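Local coordinates for protein Isomerase/lactonizing enzyme (Agrobacterium fabrum str. C58, PDB 2NQL) that belongs to the enolase superfamily, pairing a mandelate racemase/muconate lactonizing enzyme-type N-terminal domain with a TIM-barrel-like domain that carries a bound sodium ion, at residues A[132-143]-A[366-374]; A[319-328]-A[347-358]. All blocks are in the same frame, centred on the assembly; numbering follows the deposited sequence. Where two conformers were deposited one is given.

Contact 1 (A[132-143]-A[366-374]); sequences DIAGQEAGKSIR and HLPSGPGLG
The seam between the capping N-terminal domain and the barrel domain of this enolase-superfamily protein is closed where Gly372 lies against the last turns of helix 117-138 and the bend that follows. A single bridge pairs Gly372 with Ser141: Gly372 N donates to Lys140 O at 2.9 Å, and Gly372 O accepts from Ile142 N. Glycine suits both sides here. The positive phi of Gly372 favours it, and the CA of Gly135 comes within 3.8 Å of the CA of Gly372, which leaves no room for a side chain on Gly135, while one on Gly372 would run into Asp132 OD1.

Asp132 holds the next residue. Leu373 N meets Asp132 OD1 at 2.9 Å in an almost straight bond (178°), approaching from one face of the carboxylate, while Gln136 NE2 reaches the same oxygen from the opposite face. A water donates to this OD1 as well and also joins Pro371 O to Gly374 N, inside the type II' turn 371-374. Within the capping domain, Asp132 OD2 accepts from Trp66 N and Gln136 NE2 donates to Val64 O, tying the helix to strand 64-70, so the carboxylate that receives Leu373 is held from its own side.

Helix 117-138 ends in a Schellman motif at Gly139, whose positive phi turns the chain toward Ser141, the N-cap of helix 142-145, its OG accepting from Asp144 N. Pro371 lays its ring beside this bend, with CB 3.6 Å from Lys140 O. Beyond it, Ile142 CD1 touches Leu373 CD1 at 4.0 Å.

Arg143 has CG between its backbone N and carbonyl carbon (chi1 68°), then runs extended to bring NH1 and NH2 end-on to Pro368 O, at 3.2 and 3.0 Å. Leu367 CB sits over the centre of the guanidinium, 3.7 Å above its plane, and NH2 also forms a salt bridge with Asp151.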
loop_
_atom_site.group_PDB
_atom_site.type_symbol
_atom_site.label_atom_id
_atom_site.label_comp_id
_atom_site.label_asym_id
_atom_site.label_seq_id
_atom_site.Cartn_x
_atom_site.Cartn_y
_atom_site.Cartn_z
ATOM N N ASP A 132 -24.422 -0.214 -2.260
ATOM C CA ASP A 132 -25.471 -0.987 -2.983
ATOM C C ASP A 132 -26.642 -1.251 -2.028
ATOM O O ASP A 132 -27.802 -1.000 -2.354
ATOM C CB ASP A 132 -24.878 -2.301 -3.503
ATOM C CG ASP A 132 -25.823 -3.084 -4.418
ATOM O OD1 ASP A 132 -26.858 -2.533 -4.867
ATOM O OD2 ASP A 132 -25.521 -4.273 -4.694
ATOM N N ILE A 133 -26.330 -1.745 -0.838
ATOM C CA ILE A 133 -27.343 -1.971 0.210
ATOM C C ILE A 133 -28.067 -0.669 0.597
ATOM O O ILE A 133 -29.311 -0.652 0.664
ATOM C CB ILE A 133 -26.727 -2.701 1.445
ATOM C CG1 ILE A 133 -26.385 -4.153 1.079
ATOM C CG2 ILE A 133 -27.713 -2.714 2.623
ATOM C CD1 ILE A 133 -25.439 -4.847 2.077
ATOM N N ALA A 134 -27.308 0.402 0.822
ATOM C CA ALA A 134 -27.866 1.703 1.215
ATOM C C ALA A 134 -28.913 2.140 0.186
ATOM O O ALA A 134 -30.016 2.571 0.537
ATOM C CB ALA A 134 -26.749 2.766 1.330
ATOM N N GLY A 135 -28.572 1.979 -1.087
ATOM C CA GLY A 135 -29.467 2.413 -2.167
ATOM C C GLY A 135 -30.729 1.585 -2.212
ATOM O O GLY A 135 -31.829 2.146 -2.252
ATOM N N GLN A 136 -30.576 0.264 -2.197
ATOM C CA GLN A 136 -31.709 -0.655 -2.145
ATOM C C GLN A 136 -32.664 -0.389 -0.989
ATOM O O GLN A 136 -33.886 -0.356 -1.185
ATOM C CB GLN A 136 -31.249 -2.096 -2.072
ATOM C CG GLN A 136 -30.649 -2.612 -3.390
ATOM C CD GLN A 136 -30.294 -4.067 -3.290
ATOM O OE1 GLN A 136 -31.159 -4.905 -3.017
ATOM N NE2 GLN A 136 -29.006 -4.391 -3.491
ATOM N N GLU A 137 -32.104 -0.202 0.210
ATOM C CA GLU A 137 -32.902 0.137 1.390
ATOM C C GLU A 137 -33.622 1.488 1.276
ATOM O O GLU A 137 -34.743 1.643 1.771
ATOM C CB GLU A 137 -32.012 0.093 2.649
ATOM C CG GLU A 137 -31.691 -1.354 3.052
ATOM C CD GLU A 137 -30.776 -1.484 4.293
ATOM O OE1 GLU A 137 -29.931 -0.599 4.538
ATOM O OE2 GLU A 137 -30.912 -2.507 4.998
ATOM N N ALA A 138 -32.994 2.444 0.602
ATOM C CA ALA A 138 -33.621 3.745 0.328
ATOM C C ALA A 138 -34.570 3.745 -0.890
ATOM O O ALA A 138 -35.283 4.726 -1.117
ATOM C CB ALA A 138 -32.555 4.807 0.166
ATOM N N GLY A 139 -34.553 2.671 -1.684
ATOM C CA GLY A 139 -35.248 2.638 -2.988
ATOM C C GLY A 139 -34.734 3.668 -3.986
ATOM O O GLY A 139 -35.509 4.220 -4.779
ATOM N N LYS A 140 -33.425 3.927 -3.942
ATOM C CA LYS A 140 -32.756 4.950 -4.752
ATOM C C LYS A 140 -31.517 4.336 -5.394
ATOM O O LYS A 140 -30.832 3.539 -4.752
ATOM C CB LYS A 140 -32.280 6.133 -3.890
ATOM C CG LYS A 140 -33.380 6.901 -3.127
ATOM C CD LYS A 140 -34.293 7.640 -4.084
ATOM C CE LYS A 140 -35.255 8.550 -3.323
ATOM N NZ LYS A 140 -36.224 9.189 -4.257
ATOM N N SER A 141 -31.215 4.729 -6.634
ATOM C CA SER A 141 -29.915 4.400 -7.245
ATOM C C SER A 141 -28.831 5.031 -6.374
ATOM O O SER A 141 -29.080 6.017 -5.650
ATOM C CB SER A 141 -29.831 4.959 -8.673
ATOM O OG SER A 141 -29.861 6.375 -8.619
ATOM N N ILE A 142 -27.625 4.459 -6.408
ATOM C CA ILE A 142 -26.504 5.102 -5.699
ATOM C C ILE A 142 -26.345 6.576 -6.121
ATOM O O ILE A 142 -26.182 7.457 -5.277
ATOM C CB ILE A 142 -25.189 4.305 -5.884
ATOM C CG1 ILE A 142 -25.253 3.018 -5.043
ATOM C CG2 ILE A 142 -23.946 5.195 -5.577
ATOM C CD1 ILE A 142 -24.153 2.028 -5.395
ATOM N N ARG A 143 -26.455 6.865 -7.412
ATOM C CA ARG A 143 -26.276 8.237 -7.838
ATOM C C ARG A 143 -27.307 9.187 -7.234
ATOM O O ARG A 143 -26.961 10.324 -6.883
ATOM C CB ARG A 143 -26.157 8.378 -9.356
ATOM C CG ARG A 143 -27.424 8.058 -10.183
ATOM C CD ARG A 143 -27.010 7.954 -11.652
ATOM N NE ARG A 143 -28.067 7.521 -12.574
ATOM C CZ ARG A 143 -28.502 6.274 -12.711
ATOM N NH1 ARG A 143 -28.024 5.289 -11.945
ATOM N NH2 ARG A 143 -29.448 6.012 -13.603
ATOM N N HIS A 366 -24.580 4.257 -20.838
ATOM C CA HIS A 366 -25.937 4.357 -20.301
ATOM C C HIS A 366 -26.058 3.624 -18.973
ATOM O O HIS A 366 -25.857 2.396 -18.890
ATOM C CB HIS A 366 -26.925 3.748 -21.300
ATOM C CG HIS A 366 -26.984 4.495 -22.591
ATOM N ND1 HIS A 366 -28.002 5.369 -22.892
ATOM C CD2 HIS A 366 -26.120 4.548 -23.634
ATOM C CE1 HIS A 366 -27.783 5.901 -24.084
ATOM N NE2 HIS A 366 -26.642 5.426 -24.551
ATOM N N LEU A 367 -26.418 4.376 -17.939
ATOM C CA LEU A 367 -26.358 3.854 -16.569
ATOM C C LEU A 367 -27.536 2.933 -16.280
ATOM O O LEU A 367 -28.608 3.121 -16.859
ATOM C CB LEU A 367 -26.346 5.019 -15.570
ATOM C CG LEU A 367 -24.912 5.509 -15.309
ATOM C CD1 LEU A 367 -24.248 6.264 -16.464
ATOM C CD2 LEU A 367 -24.852 6.293 -14.063
ATOM N N PRO A 368 -27.367 1.972 -15.344
ATOM C CA PRO A 368 -28.475 1.094 -15.002
ATOM C C PRO A 368 -29.542 1.865 -14.226
ATOM O O PRO A 368 -29.264 2.974 -13.734
ATOM C CB PRO A 368 -27.812 0.020 -14.125
ATOM C CG PRO A 368 -26.669 0.703 -13.523
ATOM C CD PRO A 368 -26.165 1.673 -14.535
ATOM N N SER A 369 -30.743 1.299 -14.136
ATOM C CA SER A 369 -31.922 2.054 -13.667
ATOM C C SER A 369 -32.302 1.773 -12.211
ATOM O O SER A 369 -32.940 2.610 -11.554
ATOM C CB SER A 369 -33.117 1.771 -14.561
ATOM O OG SER A 369 -32.817 2.059 -15.920
ATOM N N GLY A 370 -31.915 0.602 -11.711
ATOM C CA GLY A 370 -32.450 0.092 -10.443
ATOM C C GLY A 370 -31.902 0.813 -9.201
ATOM O O GLY A 370 -30.971 1.625 -9.293
ATOM N N PRO A 371 -32.482 0.530 -8.026
ATOM C CA PRO A 371 -31.877 1.062 -6.793
ATOM C C PRO A 371 -30.551 0.395 -6.466
ATOM O O PRO A 371 -30.281 -0.688 -6.963
ATOM C CB PRO A 371 -32.893 0.698 -5.721
ATOM C CG PRO A 371 -33.618 -0.465 -6.266
ATOM C CD PRO A 371 -33.705 -0.237 -7.746
ATOM N N GLY A 372 -29.754 1.040 -5.614
ATOM C CA GLY A 372 -28.394 0.584 -5.313
ATOM C C GLY A 372 -27.501 0.698 -6.538
ATOM O O GLY A 372 -27.520 1.688 -7.287
ATOM N N LEU A 373 -26.713 -0.346 -6.729
ATOM C CA LEU A 373 -25.762 -0.413 -7.815
ATOM C C LEU A 373 -26.476 -0.490 -9.178
ATOM O O LEU A 373 -25.989 0.068 -10.176
ATOM C CB LEU A 373 -24.895 -1.644 -7.566
ATOM C CG LEU A 373 -23.584 -1.819 -8.295
ATOM C CD1 LEU A 373 -22.634 -0.706 -7.927
ATOM C CD2 LEU A 373 -23.040 -3.198 -7.911
ATOM N N GLY A 374 -27.620 -1.182 -9.206
ATOM C CA GLY A 374 -28.412 -1.348 -10.433
ATOM C C GLY A 374 -28.007 -2.568 -11.254
ATOM O O GLY A 374 -28.616 -2.856 -12.296
HETATM O O HOH W 1 -28.523 -3.023 -7.050
HETATM O O HOH W 2 -29.050 2.349 -10.885
#

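Contact 2 (A[319-328]-A[347-358]); sequences GAGIFLAASL and FEPNRRLLDGDM
Apolar packing dominates where Met358 reaches the first turns of helix 322-331. With CG anti to the backbone N (chi1 176°) the side chain extends toward the helix, then bends at its last torsion. Its SD lies 3.6 Å from Leu328 CD1, 3.7 Å from Ala325 CA and 4.2 Å from Leu324 CG, and CE turns back to within 3.5 Å of Gly321 O. Unbranched and flexible, methionine can follow the helix surface in this way, while the small Ala325 lets the sulfur come close to the backbone. Leu324 points its CD2 at the edge of the Phe347 ring, 3.5 Å from CD1, the two side chains crossing at about a right angle. Tyr365 of strand 364-366 touches Leu324, Leu328 and Phe347, so this cluster continues into the neighbouring sheet.

Helix 322-331 follows strand 311-312 in the barrel domain and is the last helix before strand 340-342; the chain 347-358 then wraps back over its N-terminal end. Gly321 is its N-cap residue, and with a phi of 121° and Leu354 CD1 only 3.9 Å from its CA, it has no space for a side chain. Leu354 drapes both methyls over Ala320 O, and its CD2 meets Ile322 CD1 at 3.8 Å.

The one hydrogen bond between the two segments comes from Asn350, which has two conformers; in one of them ND2 donates to Gly319 O at 2.8 Å, so the bond may be only partly occupied. It is bent, 131° at the hydrogen. Just beyond, Glu68 of the N-terminal domain takes bonds from the backbone N of Ala320 and Phe323.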
loop_
_atom_site.group_PDB
_atom_site.type_symbol
_atom_site.label_atom_id
_atom_site.label_comp_id
_atom_site.label_asym_id
_atom_site.label_seq_id
_atom_site.Cartn_x
_atom_site.Cartn_y
_atom_site.Cartn_z
ATOM N N GLY A 319 -12.789 -6.936 -15.191
ATOM C CA GLY A 319 -13.654 -7.141 -14.044
ATOM C C GLY A 319 -14.988 -7.650 -14.541
ATOM O O GLY A 319 -15.201 -7.747 -15.757
ATOM N N ALA A 320 -15.872 -8.002 -13.609
ATOM C CA ALA A 320 -17.158 -8.636 -13.952
ATOM C C ALA A 320 -18.205 -7.592 -14.355
ATOM O O ALA A 320 -19.189 -7.910 -15.035
ATOM C CB ALA A 320 -17.667 -9.463 -12.779
ATOM N N GLY A 321 -17.994 -6.346 -13.939
ATOM C CA GLY A 321 -18.946 -5.287 -14.234
ATOM C C GLY A 321 -19.490 -4.636 -12.964
ATOM O O GLY A 321 -20.146 -3.610 -13.047
ATOM N N ILE A 322 -19.224 -5.238 -11.789
ATOM C CA ILE A 322 -19.753 -4.710 -10.503
ATOM C C ILE A 322 -19.061 -3.385 -10.107
ATOM O O ILE A 322 -19.731 -2.358 -9.876
ATOM C CB ILE A 322 -19.654 -5.786 -9.351
ATOM C CG1 ILE A 322 -20.465 -7.075 -9.654
ATOM C CG2 ILE A 322 -19.965 -5.185 -7.957
ATOM C CD1 ILE A 322 -21.941 -6.888 -9.880
ATOM N N PHE A 323 -17.726 -3.391 -10.021
ATOM C CA PHE A 323 -17.034 -2.123 -9.835
ATOM C C PHE A 323 -17.139 -1.129 -10.990
ATOM O O PHE A 323 -17.086 0.070 -10.764
ATOM C CB PHE A 323 -15.621 -2.233 -9.229
ATOM C CG PHE A 323 -14.583 -2.918 -10.111
ATOM C CD1 PHE A 323 -14.119 -2.334 -11.295
ATOM C CD2 PHE A 323 -13.996 -4.103 -9.688
ATOM C CE1 PHE A 323 -13.111 -2.967 -12.069
ATOM C CE2 PHE A 323 -13.004 -4.754 -10.445
ATOM C CZ PHE A 323 -12.555 -4.179 -11.633
ATOM N N LEU A 324 -17.336 -1.622 -12.210
ATOM C CA LEU A 324 -17.593 -0.681 -13.304
ATOM C C LEU A 324 -18.938 0.046 -13.090
ATOM O O LEU A 324 -19.015 1.255 -13.252
ATOM C CB LEU A 324 -17.575 -1.382 -14.663
ATOM C CG LEU A 324 -17.870 -0.444 -15.845
ATOM C CD1 LEU A 324 -16.852 0.675 -15.942
ATOM C CD2 LEU A 324 -17.914 -1.274 -17.135
ATOM N N ALA A 325 -19.977 -0.696 -12.725
ATOM C CA ALA A 325 -21.269 -0.091 -12.447
ATOM C C ALA A 325 -21.161 0.936 -11.324
ATOM O O ALA A 325 -21.698 2.035 -11.440
ATOM C CB ALA A 325 -22.290 -1.131 -12.112
ATOM N N ALA A 326 -20.431 0.579 -10.262
ATOM C CA ALA A 326 -20.070 1.549 -9.210
ATOM C C ALA A 326 -19.375 2.793 -9.750
ATOM O O ALA A 326 -19.744 3.910 -9.366
ATOM C CB ALA A 326 -19.233 0.860 -8.121
ATOM N N SER A 327 -18.393 2.615 -10.650
ATOM C CA SER A 327 -17.699 3.737 -11.280
ATOM C C SER A 327 -18.703 4.653 -12.001
ATOM O O SER A 327 -18.623 5.869 -11.859
ATOM C CB SER A 327 -16.614 3.277 -12.272
ATOM O OG SER A 327 -15.819 4.391 -12.688
ATOM N N LEU A 328 -19.612 4.065 -12.777
ATOM C CA LEU A 328 -20.606 4.861 -13.508
ATOM C C LEU A 328 -21.496 5.653 -12.542
ATOM O O LEU A 328 -21.673 6.857 -12.734
ATOM C CB LEU A 328 -21.462 3.978 -14.440
ATOM C CG LEU A 328 -20.752 3.097 -15.468
ATOM C CD1 LEU A 328 -21.790 2.517 -16.411
ATOM C CD2 LEU A 328 -19.668 3.852 -16.243
ATOM N N PHE A 347 -16.089 -5.381 -21.712
ATOM C CA PHE A 347 -17.478 -5.038 -21.463
ATOM C C PHE A 347 -18.446 -5.943 -22.217
ATOM O O PHE A 347 -19.393 -6.457 -21.628
ATOM C CB PHE A 347 -17.713 -3.566 -21.825
ATOM C CG PHE A 347 -19.074 -3.031 -21.434
ATOM C CD1 PHE A 347 -19.238 -2.334 -20.235
ATOM C CD2 PHE A 347 -20.191 -3.212 -22.261
ATOM C CE1 PHE A 347 -20.484 -1.831 -19.855
ATOM C CE2 PHE A 347 -21.454 -2.711 -21.889
ATOM C CZ PHE A 347 -21.604 -2.011 -20.694
ATOM N N GLU A 348 -18.221 -6.107 -23.524
ATOM C CA GLU A 348 -19.136 -6.896 -24.359
ATOM C C GLU A 348 -19.373 -8.335 -23.877
ATOM O O GLU A 348 -20.522 -8.688 -23.575
ATOM C CB GLU A 348 -18.829 -6.739 -25.871
ATOM C CG GLU A 348 -19.047 -5.291 -26.336
ATOM C CD GLU A 348 -18.653 -5.020 -27.799
ATOM O OE1 GLU A 348 -17.630 -5.562 -28.294
ATOM O OE2 GLU A 348 -19.384 -4.235 -28.437
ATOM N N PRO A 349 -18.296 -9.152 -23.713
ATOM C CA PRO A 349 -18.472 -10.503 -23.160
ATOM C C PRO A 349 -19.082 -10.614 -21.769
ATOM O O PRO A 349 -19.750 -11.622 -21.490
ATOM C CB PRO A 349 -17.054 -11.073 -23.130
ATOM C CG PRO A 349 -16.274 -10.269 -24.023
ATOM C CD PRO A 349 -16.882 -8.900 -24.034
ATOM N N ASN A 350 -18.885 -9.634 -20.888
ATOM C CA ASN A 350 -19.440 -9.737 -19.548
ATOM C C ASN A 350 -20.911 -9.272 -19.343
ATOM O O ASN A 350 -21.425 -9.306 -18.234
ATOM C CB ASN A 350 -18.432 -9.195 -18.513
ATOM C CG ASN A 350 -17.023 -9.840 -18.650
ATOM O OD1 ASN A 350 -16.802 -10.779 -19.439
ATOM N ND2 ASN A 350 -16.067 -9.315 -17.897
ATOM N N ARG A 351 -21.601 -8.887 -20.434
ATOM C CA ARG A 351 -23.053 -8.649 -20.351
ATOM C C ARG A 351 -23.773 -9.884 -19.779
ATOM O O ARG A 351 -24.712 -9.759 -18.989
ATOM C CB ARG A 351 -23.642 -8.299 -21.730
ATOM C CG ARG A 351 -23.453 -6.850 -22.146
ATOM C CD ARG A 351 -24.445 -6.482 -23.268
ATOM N NE ARG A 351 -24.282 -5.116 -23.784
ATOM C CZ ARG A 351 -23.464 -4.823 -24.782
ATOM N NH1 ARG A 351 -22.747 -5.798 -25.323
ATOM N NH2 ARG A 351 -23.343 -3.579 -25.240
ATOM N N ARG A 352 -23.292 -11.067 -20.175
ATOM C CA ARG A 352 -23.818 -12.351 -19.739
ATOM C C ARG A 352 -23.624 -12.593 -18.250
ATOM O O ARG A 352 -24.310 -13.422 -17.667
ATOM C CB ARG A 352 -23.104 -13.477 -20.479
ATOM C CG ARG A 352 -23.845 -13.934 -21.678
ATOM C CD ARG A 352 -22.985 -14.813 -22.553
ATOM N NE ARG A 352 -23.010 -14.288 -23.918
ATOM C CZ ARG A 352 -21.984 -13.672 -24.501
ATOM N NH1 ARG A 352 -22.118 -13.208 -25.737
ATOM N NH2 ARG A 352 -20.825 -13.507 -23.852
ATOM N N LEU A 353 -22.664 -11.881 -17.669
ATOM C CA LEU A 353 -22.278 -12.098 -16.281
ATOM C C LEU A 353 -23.109 -11.243 -15.333
ATOM O O LEU A 353 -22.978 -11.352 -14.109
ATOM C CB LEU A 353 -20.779 -11.817 -16.111
ATOM C CG LEU A 353 -19.805 -12.830 -16.761
ATOM C CD1 LEU A 353 -18.350 -12.471 -16.441
ATOM C CD2 LEU A 353 -20.100 -14.274 -16.375
ATOM N N LEU A 354 -23.973 -10.391 -15.896
ATOM C CA LEU A 354 -24.712 -9.419 -15.094
ATOM C C LEU A 354 -26.209 -9.421 -15.365
ATOM O O LEU A 354 -26.639 -9.535 -16.529
ATOM C CB LEU A 354 -24.214 -8.014 -15.421
ATOM C CG LEU A 354 -22.760 -7.686 -15.089
ATOM C CD1 LEU A 354 -22.450 -6.345 -15.695
ATOM C CD2 LEU A 354 -22.604 -7.648 -13.569
ATOM N N ASP A 355 -26.990 -9.244 -14.306
ATOM C CA ASP A 355 -28.391 -8.738 -14.416
ATOM C C ASP A 355 -28.411 -7.224 -14.181
ATOM O O ASP A 355 -27.821 -6.733 -13.212
ATOM C CB ASP A 355 -29.304 -9.385 -13.351
ATOM C CG ASP A 355 -29.464 -10.881 -13.528
ATOM O OD1 ASP A 355 -29.386 -11.365 -14.681
ATOM O OD2 ASP A 355 -29.680 -11.578 -12.504
ATOM N N GLY A 356 -29.096 -6.480 -15.047
ATOM C CA GLY A 356 -29.094 -5.015 -14.967
ATOM C C GLY A 356 -28.719 -4.319 -16.261
ATOM O O GLY A 356 -27.785 -4.720 -16.941
ATOM N N ASP A 357 -29.436 -3.244 -16.572
ATOM C CA ASP A 357 -29.257 -2.488 -17.814
ATOM C C ASP A 357 -28.092 -1.470 -17.811
ATOM O O ASP A 357 -28.287 -0.265 -17.957
ATOM C CB ASP A 357 -30.586 -1.814 -18.212
ATOM C CG ASP A 357 -31.057 -0.750 -17.182
ATOM O OD1 ASP A 357 -30.935 -0.959 -15.945
ATOM O OD2 ASP A 357 -31.554 0.309 -17.628
ATOM N N MET A 358 -26.865 -1.951 -17.699
ATOM C CA MET A 358 -25.711 -1.099 -17.931
ATOM C C MET A 358 -25.295 -1.266 -19.405
ATOM O O MET A 358 -25.092 -2.396 -19.862
ATOM C CB MET A 358 -24.555 -1.537 -17.008
ATOM C CG MET A 358 -23.279 -0.764 -17.248
ATOM S SD MET A 358 -22.000 -1.016 -15.978
ATOM C CE MET A 358 -21.727 -2.783 -16.062
#

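How the contacts relate
Contact 2 is nested inside the long chain loop that contact 1 closes, and the centres of the two lie about 14 Å apart. They touch directly: Ser369 OG is 2.8 Å from Asp357 OD2, a probable hydrogen bond, while Leu373 CD1 packs 3.5 Å from Ala326 N and Leu367 CD2 lies 3.5 Å from Leu328 O. Helix 322-331 is thus shared, meeting the loop 366-374 as well as the segment 347-358. Gln329 of the same helix bonds both Leu373 O and Arg143. Neither contact supplies the sodium site recorded here, formed with Glu240 and Glu266; the side chain of Leu324 in contact 2 is about 12 Å from the ion.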